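Local atomic coordinates of glycoside Hydrolase (Bacteroides uniformis, PDB entry 5T99), a protein that probably hydrolyses beta-galactosidic bonds at the ends of agarose-derived sugar chains, as a family 2 glycoside hydrolase of a gut bacterium. Residues Ser582-Gly594 against Val765-Ile777. Numbering follows the deposited sequence.
Sequences SRSSYFGAVDLCG and VGNGNAATTESFI. With GIF (D-galacto-isofagomine), chain C.
The backbone oxygen E774 O accepts two hydrogen bonds, end-on, from the guanidinium of R583, NH1 at 2.9 Å and NH2 at 3.1 Å. It lies near the guanidinium plane; NH1 comes in the carbonyl plane, NH2 from above it. One face of the guanidinium rests flat on the F776 ring, centres 4.2 Å apart and planes 17° from parallel, a cation-pi stack; over the other face sits T772 O, close to NE but too badly angled to bond. An extended chain from CG to NE carries the group to the 772-776 loop. The paired bonds to E774 O set its rotation, and the F776 ring against its face holds it flat. At the root of the same arginine, R583 N makes a weak bond to A770 O. L592 CD2 meets the F776 ring obliquely, 4.0 Å from CZ. A770 pushes its methyl over one face of the Y586 ring in a CH-pi contact, CB 3.8 Å from the centroid, and the phenol OH shares a hydrogen bond with S582 OG. Further along the loop, D591 and C593 border the 766-768 backbone: D591 OD2 passes 3.4 Å from G768 CA while forming a salt bridge with R502, which also binds N767 O. A water joins L592 N to G768 O. D591 OD1 accepts from C593 N in an Asx turn, within a type I turn from D591 to G594; N767 and N769 form successive Asx turns in the facing loop, N767 ND2 also bonding K782 O and N769 OD1 also accepting from Q519 NE2. This is an interdomain contact: a loop following strand 549-552 of the TIM barrel, whose F587 borders the galacto-isofagomine pocket, packs against the loop leaving edge strand 761-766 of the C-terminal beta domain.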
ATOM      1  N   SER A 582      -5.292  -2.423 -22.960  1.00 56.51           N
ATOM      2  CA  SER A 582      -4.719  -2.805 -21.670  1.00 55.50           C
ATOM      3  C   SER A 582      -4.697  -1.631 -20.684  1.00 52.35           C
ATOM      4  O   SER A 582      -3.758  -0.836 -20.681  1.00 53.79           O
ATOM      5  CB  SER A 582      -3.311  -3.369 -21.863  1.00 55.92           C
ATOM      6  OG  SER A 582      -3.361  -4.601 -22.564  1.00 56.12           O
ATOM      7  N   ARG A 583      -5.738  -1.556 -19.852  1.00 47.99           N
ATOM      8  CA  ARG A 583      -5.915  -0.496 -18.843  1.00 44.97           C
ATOM      9  C   ARG A 583      -5.170  -0.717 -17.510  1.00 41.64           C
ATOM     10  O   ARG A 583      -5.208   0.169 -16.650  1.00 40.60           O
ATOM     11  CB  ARG A 583      -7.411  -0.314 -18.521  1.00 47.01           C
ATOM     12  CG  ARG A 583      -8.016  -1.439 -17.683  1.00 49.37           C
ATOM     13  CD  ARG A 583      -9.442  -1.160 -17.248  1.00 51.99           C
ATOM     14  NE  ARG A 583     -10.072  -2.379 -16.718  1.00 54.47           N
ATOM     15  CZ  ARG A 583     -11.368  -2.508 -16.420  1.00 55.96           C
ATOM     16  NH1 ARG A 583     -11.821  -3.677 -15.953  1.00 54.54           N
ATOM     17  NH2 ARG A 583     -12.219  -1.484 -16.582  1.00 56.13           N
ATOM     18  N   SER A 584      -4.561  -1.893 -17.307  1.00 35.97           N
ATOM     19  CA  SER A 584      -3.878  -2.206 -16.039  1.00 32.20           C
ATOM     20  C   SER A 584      -2.643  -3.090 -16.258  1.00 29.86           C
ATOM     21  O   SER A 584      -2.318  -3.452 -17.392  1.00 30.30           O
ATOM     22  CB  SER A 584      -4.872  -2.786 -14.997  1.00 31.23           C
ATOM     23  OG  SER A 584      -5.329  -4.094 -15.298  1.00 29.96           O
ATOM     24  N   SER A 585      -1.942  -3.412 -15.175  1.00 27.12           N
ATOM     25  CA  SER A 585      -0.604  -3.991 -15.272  1.00 24.95           C
ATOM     26  C   SER A 585      -0.587  -5.504 -15.358  1.00 24.03           C
ATOM     27  O   SER A 585      -1.600  -6.182 -15.104  1.00 22.70           O
ATOM     28  CB  SER A 585       0.251  -3.533 -14.086  1.00 24.69           C
ATOM     29  OG  SER A 585      -0.143  -4.173 -12.888  1.00 24.13           O
ATOM     30  N   TYR A 586       0.592  -6.004 -15.733  1.00 22.66           N
ATOM     31  CA  TYR A 586       0.934  -7.417 -15.690  1.00 22.48           C
ATOM     32  C   TYR A 586       2.141  -7.714 -14.772  1.00 21.84           C
ATOM     33  O   TYR A 586       2.535  -8.881 -14.604  1.00 21.16           O
ATOM     34  CB  TYR A 586       1.282  -7.891 -17.106  1.00 23.51           C
ATOM     35  CG  TYR A 586       0.199  -7.692 -18.149  1.00 24.03           C
ATOM     36  CD1 TYR A 586      -0.616  -8.754 -18.554  1.00 24.00           C
ATOM     37  CD2 TYR A 586       0.012  -6.450 -18.758  1.00 24.62           C
ATOM     38  CE1 TYR A 586      -1.595  -8.581 -19.521  1.00 24.07           C
ATOM     39  CE2 TYR A 586      -0.968  -6.267 -19.720  1.00 25.21           C
ATOM     40  CZ  TYR A 586      -1.760  -7.341 -20.101  1.00 24.73           C
ATOM     41  OH  TYR A 586      -2.729  -7.151 -21.046  1.00 25.16           O
ATOM     42  N   PHE A 587       2.716  -6.672 -14.172  1.00 21.17           N
ATOM     43  CA  PHE A 587       3.937  -6.791 -13.356  1.00 20.51           C
ATOM     44  C   PHE A 587       3.709  -7.506 -12.016  1.00 19.26           C
ATOM     45  O   PHE A 587       4.644  -8.029 -11.418  1.00 17.98           O
ATOM     46  CB  PHE A 587       4.511  -5.396 -13.057  1.00 20.65           C
ATOM     47  CG  PHE A 587       5.021  -4.658 -14.266  1.00 20.42           C
ATOM     48  CD1 PHE A 587       6.101  -5.137 -14.985  1.00 20.21           C
ATOM     49  CD2 PHE A 587       4.448  -3.447 -14.649  1.00 20.83           C
ATOM     50  CE1 PHE A 587       6.586  -4.446 -16.086  1.00 20.65           C
ATOM     51  CE2 PHE A 587       4.927  -2.747 -15.750  1.00 21.14           C
ATOM     52  CZ  PHE A 587       5.997  -3.253 -16.475  1.00 20.74           C
ATOM     53  N   GLY A 588       2.472  -7.489 -11.538  1.00 19.21           N
ATOM     54  CA  GLY A 588       2.127  -8.042 -10.236  1.00 19.95           C
ATOM     55  C   GLY A 588       2.398  -9.528 -10.117  1.00 19.96           C
ATOM     56  O   GLY A 588       2.137 -10.286 -11.051  1.00 19.97           O
ATOM     57  N   ALA A 589       2.949  -9.935  -8.975  1.00 19.71           N
ATOM     58  CA  ALA A 589       3.004 -11.349  -8.608  1.00 19.20           C
ATOM     59  C   ALA A 589       1.600 -11.882  -8.282  1.00 18.79           C
ATOM     60  O   ALA A 589       1.321 -13.075  -8.449  1.00 18.49           O
ATOM     61  CB  ALA A 589       3.932 -11.542  -7.424  1.00 19.16           C
ATOM     62  N   VAL A 590       0.740 -10.988  -7.804  1.00 18.66           N
ATOM     63  CA  VAL A 590      -0.656 -11.270  -7.512  1.00 19.32           C
ATOM     64  C   VAL A 590      -1.453 -10.351  -8.425  1.00 20.24           C
ATOM     65  O   VAL A 590      -1.045  -9.209  -8.650  1.00 20.53           O
ATOM     66  CB  VAL A 590      -0.961 -10.995  -6.017  1.00 19.23           C
ATOM     67  CG1 VAL A 590      -2.431 -11.192  -5.683  1.00 18.95           C
ATOM     68  CG2 VAL A 590      -0.109 -11.903  -5.127  1.00 19.60           C
ATOM     69  N   ASP A 591      -2.572 -10.842  -8.964  1.00 20.86           N
ATOM     70  CA  ASP A 591      -3.379 -10.061  -9.920  1.00 21.25           C
ATOM     71  C   ASP A 591      -4.172  -8.957  -9.224  1.00 21.75           C
ATOM     72  O   ASP A 591      -4.212  -8.885  -7.990  1.00 22.27           O
ATOM     73  CB  ASP A 591      -4.265 -10.979 -10.804  1.00 22.01           C
ATOM     74  CG  ASP A 591      -5.599 -11.398 -10.143  1.00 22.43           C
ATOM     75  OD1 ASP A 591      -6.001 -10.892  -9.068  1.00 22.66           O
ATOM     76  OD2 ASP A 591      -6.275 -12.252 -10.740  1.00 23.03           O
ATOM     77  N   LEU A 592      -4.821  -8.117 -10.019  1.00 22.31           N
ATOM     78  CA  LEU A 592      -5.501  -6.912  -9.521  1.00 22.78           C
ATOM     79  C   LEU A 592      -6.647  -7.158  -8.528  1.00 23.67           C
ATOM     80  O   LEU A 592      -6.987  -6.262  -7.744  1.00 24.41           O
ATOM     81  CB  LEU A 592      -6.031  -6.122 -10.712  1.00 23.28           C
ATOM     82  CG  LEU A 592      -6.515  -4.687 -10.550  1.00 23.94           C
ATOM     83  CD1 LEU A 592      -5.349  -3.781 -10.179  1.00 24.13           C
ATOM     84  CD2 LEU A 592      -7.172  -4.234 -11.849  1.00 23.59           C
ATOM     85  N   CYS A 593      -7.258  -8.346  -8.560  1.00 24.28           N
ATOM     86  CA  CYS A 593      -8.339  -8.678  -7.611  1.00 24.97           C
ATOM     87  C   CYS A 593      -7.847  -9.560  -6.440  1.00 24.36           C
ATOM     88  O   CYS A 593      -8.645 -10.035  -5.632  1.00 24.19           O
ATOM     89  CB  CYS A 593      -9.544  -9.303  -8.347  1.00 25.48           C
ATOM     90  SG  CYS A 593      -9.292 -10.983  -8.972  1.00 27.54           S
ATOM     91  N   GLY A 594      -6.534  -9.747  -6.339  1.00 23.58           N
ATOM     92  CA  GLY A 594      -5.925 -10.452  -5.224  1.00 23.53           C
ATOM     93  C   GLY A 594      -5.763 -11.949  -5.404  1.00 23.48           C
ATOM     94  O   GLY A 594      -5.600 -12.660  -4.411  1.00 24.01           O
ATOM     95  N   VAL A 765     -16.653  -5.899  -8.310  1.00 22.10           N
ATOM     96  CA  VAL A 765     -16.199  -7.149  -8.915  1.00 22.71           C
ATOM     97  C   VAL A 765     -14.880  -6.984  -9.654  1.00 22.68           C
ATOM     98  O   VAL A 765     -14.548  -5.898 -10.094  1.00 22.63           O
ATOM     99  CB  VAL A 765     -17.217  -7.705  -9.930  1.00 23.80           C
ATOM    100  CG1 VAL A 765     -18.376  -8.390  -9.220  1.00 23.94           C
ATOM    101  CG2 VAL A 765     -17.716  -6.611 -10.872  1.00 24.84           C
ATOM    102  N   GLY A 766     -14.144  -8.081  -9.800  1.00 23.07           N
ATOM    103  CA  GLY A 766     -12.917  -8.090 -10.591  1.00 23.41           C
ATOM    104  C   GLY A 766     -12.593  -9.480 -11.093  1.00 23.71           C
ATOM    105  O   GLY A 766     -13.250 -10.453 -10.708  1.00 23.36           O
ATOM    106  N   ASN A 767     -11.601  -9.565 -11.975  1.00 23.45           N
ATOM    107  CA  ASN A 767     -11.074 -10.862 -12.417  1.00 24.30           C
ATOM    108  C   ASN A 767      -9.558 -10.952 -12.725  1.00 25.20           C
ATOM    109  O   ASN A 767      -9.083 -12.025 -13.131  1.00 25.91           O
ATOM    110  CB  ASN A 767     -11.907 -11.385 -13.604  1.00 24.17           C
ATOM    111  CG  ASN A 767     -11.886 -10.460 -14.811  1.00 23.91           C
ATOM    112  OD1 ASN A 767     -11.122  -9.500 -14.879  1.00 24.53           O
ATOM    113  ND2 ASN A 767     -12.745 -10.749 -15.775  1.00 24.21           N
ATOM    114  N   GLY A 768      -8.807  -9.860 -12.535  1.00 25.29           N
ATOM    115  CA  GLY A 768      -7.377  -9.839 -12.837  1.00 26.27           C
ATOM    116  C   GLY A 768      -6.995  -9.760 -14.309  1.00 27.18           C
ATOM    117  O   GLY A 768      -5.812  -9.926 -14.651  1.00 25.23           O
ATOM    118  N   ASN A 769      -7.982  -9.498 -15.170  1.00 28.46           N
ATOM    119  CA  ASN A 769      -7.756  -9.369 -16.605  1.00 29.51           C
ATOM    120  C   ASN A 769      -7.433  -7.927 -16.896  1.00 29.83           C
ATOM    121  O   ASN A 769      -8.243  -7.040 -16.652  1.00 29.54           O
ATOM    122  CB  ASN A 769      -8.993  -9.789 -17.415  1.00 29.55           C
ATOM    123  CG  ASN A 769      -8.754  -9.750 -18.930  1.00 28.60           C
ATOM    124  OD1 ASN A 769      -7.633  -9.548 -19.413  1.00 27.12           O
ATOM    125  ND2 ASN A 769      -9.817  -9.950 -19.678  1.00 28.16           N
ATOM    126  N   ALA A 770      -6.245  -7.718 -17.439  1.00 32.33           N
ATOM    127  CA  ALA A 770      -5.736  -6.389 -17.711  1.00 34.28           C
ATOM    128  C   ALA A 770      -6.386  -5.764 -18.929  1.00 36.16           C
ATOM    129  O   ALA A 770      -6.518  -4.543 -18.990  1.00 37.95           O
ATOM    130  CB  ALA A 770      -4.231  -6.443 -17.906  1.00 35.39           C
ATOM    131  N   ALA A 771      -6.790  -6.596 -19.891  1.00 37.06           N
ATOM    132  CA  ALA A 771      -7.267  -6.113 -21.188  1.00 38.16           C
ATOM    133  C   ALA A 771      -8.783  -6.255 -21.373  1.00 37.42           C
ATOM    134  O   ALA A 771      -9.246  -6.637 -22.432  1.00 38.74           O
ATOM    135  CB  ALA A 771      -6.515  -6.841 -22.298  1.00 38.98           C
ATOM    136  N   THR A 772      -9.550  -5.924 -20.347  1.00 37.63           N
ATOM    137  CA  THR A 772     -11.004  -5.868 -20.458  1.00 38.19           C
ATOM    138  C   THR A 772     -11.477  -4.472 -20.108  1.00 38.12           C
ATOM    139  O   THR A 772     -10.746  -3.700 -19.490  1.00 38.12           O
ATOM    140  CB  THR A 772     -11.713  -6.906 -19.552  1.00 38.98           C
ATOM    141  OG1 THR A 772     -13.129  -6.715 -19.618  1.00 38.44           O
ATOM    142  CG2 THR A 772     -11.277  -6.798 -18.091  1.00 38.83           C
ATOM    143  N   THR A 773     -12.708  -4.169 -20.507  1.00 38.76           N
ATOM    144  CA  THR A 773     -13.364  -2.908 -20.174  1.00 39.71           C
ATOM    145  C   THR A 773     -14.611  -3.100 -19.302  1.00 37.98           C
ATOM    146  O   THR A 773     -15.405  -2.172 -19.157  1.00 36.48           O
ATOM    147  CB  THR A 773     -13.764  -2.146 -21.459  1.00 41.26           C
ATOM    148  OG1 THR A 773     -14.616  -2.975 -22.263  1.00 42.78           O
ATOM    149  CG2 THR A 773     -12.522  -1.738 -22.254  1.00 40.48           C
ATOM    150  N   GLU A 774     -14.790  -4.288 -18.720  1.00 37.29           N
ATOM    151  CA  GLU A 774     -15.904  -4.511 -17.788  1.00 37.75           C
ATOM    152  C   GLU A 774     -15.821  -3.538 -16.635  1.00 36.49           C
ATOM    153  O   GLU A 774     -14.742  -3.296 -16.110  1.00 37.70           O
ATOM    154  CB  GLU A 774     -15.873  -5.912 -17.198  1.00 39.01           C
ATOM    155  CG  GLU A 774     -16.374  -7.003 -18.118  1.00 40.25           C
ATOM    156  CD  GLU A 774     -16.006  -8.369 -17.582  1.00 41.87           C
ATOM    157  OE1 GLU A 774     -14.813  -8.741 -17.679  1.00 42.61           O
ATOM    158  OE2 GLU A 774     -16.905  -9.053 -17.048  1.00 42.23           O
ATOM    159  N   SER A 775     -16.965  -2.988 -16.249  1.00 36.81           N
ATOM    160  CA  SER A 775     -17.065  -2.140 -15.065  1.00 35.01           C
ATOM    161  C   SER A 775     -16.605  -2.907 -13.822  1.00 35.41           C
ATOM    162  O   SER A 775     -16.768  -4.135 -13.728  1.00 36.35           O
ATOM    163  CB  SER A 775     -18.506  -1.659 -14.876  1.00 34.36           C
ATOM    164  OG  SER A 775     -18.700  -1.050 -13.615  1.00 34.68           O
ATOM    165  N   PHE A 776     -16.006  -2.173 -12.888  1.00 32.60           N
ATOM    166  CA  PHE A 776     -15.679  -2.720 -11.583  1.00 30.93           C
ATOM    167  C   PHE A 776     -16.882  -2.672 -10.642  1.00 30.60           C
ATOM    168  O   PHE A 776     -16.842  -3.306  -9.593  1.00 31.13           O
ATOM    169  CB  PHE A 776     -14.511  -1.961 -10.946  1.00 29.70           C
ATOM    170  CG  PHE A 776     -13.188  -2.188 -11.624  1.00 28.66           C
ATOM    171  CD1 PHE A 776     -12.590  -3.446 -11.611  1.00 28.51           C
ATOM    172  CD2 PHE A 776     -12.517  -1.141 -12.245  1.00 28.10           C
ATOM    173  CE1 PHE A 776     -11.361  -3.662 -12.222  1.00 29.32           C
ATOM    174  CE2 PHE A 776     -11.286  -1.347 -12.865  1.00 27.87           C
ATOM    175  CZ  PHE A 776     -10.704  -2.609 -12.853  1.00 28.61           C
ATOM    176  N   ILE A 777     -17.937  -1.932 -10.996  1.00 29.60           N
ATOM    177  CA  ILE A 777     -19.023  -1.642 -10.052  1.00 30.56           C
ATOM    178  C   ILE A 777     -20.428  -1.952 -10.572  1.00 31.78           C
ATOM    179  O   ILE A 777     -21.401  -1.367 -10.091  1.00 33.38           O
ATOM    180  CB  ILE A 777     -18.956  -0.173  -9.570  1.00 30.52           C
ATOM    181  CG1 ILE A 777     -19.049   0.797 -10.755  1.00 29.33           C
ATOM    182  CG2 ILE A 777     -17.674   0.055  -8.775  1.00 30.96           C
ATOM    183  CD1 ILE A 777     -19.267   2.230 -10.339  1.00 29.49           C
TER
HETATM  184  C   GIF C 901       9.280   2.818 -12.429  1.00 18.07           C
HETATM  185  N   GIF C 901      10.213   1.855 -12.993  1.00 18.35           N
HETATM  186  O   GIF C 901       8.760  -1.451 -15.512  1.00 18.41           O
HETATM  187  C1  GIF C 901       7.916   2.180 -12.253  1.00 17.93           C
HETATM  188  O1  GIF C 901       7.257   2.435 -14.549  1.00 18.58           O
HETATM  189  C2  GIF C 901       7.461   1.466 -13.523  1.00 18.30           C
HETATM  190  O2  GIF C 901       6.968   3.189 -11.910  1.00 16.65           O
HETATM  191  C3  GIF C 901       8.485   0.434 -13.986  1.00 18.41           C
HETATM  192  C4  GIF C 901       9.853   1.083 -14.170  1.00 18.45           C
HETATM  193  C5  GIF C 901       8.036  -0.233 -15.288  1.00 18.53           C
HETATM  194  O   HOH W   1      -4.282  -8.286 -12.964  1.00 17.02           O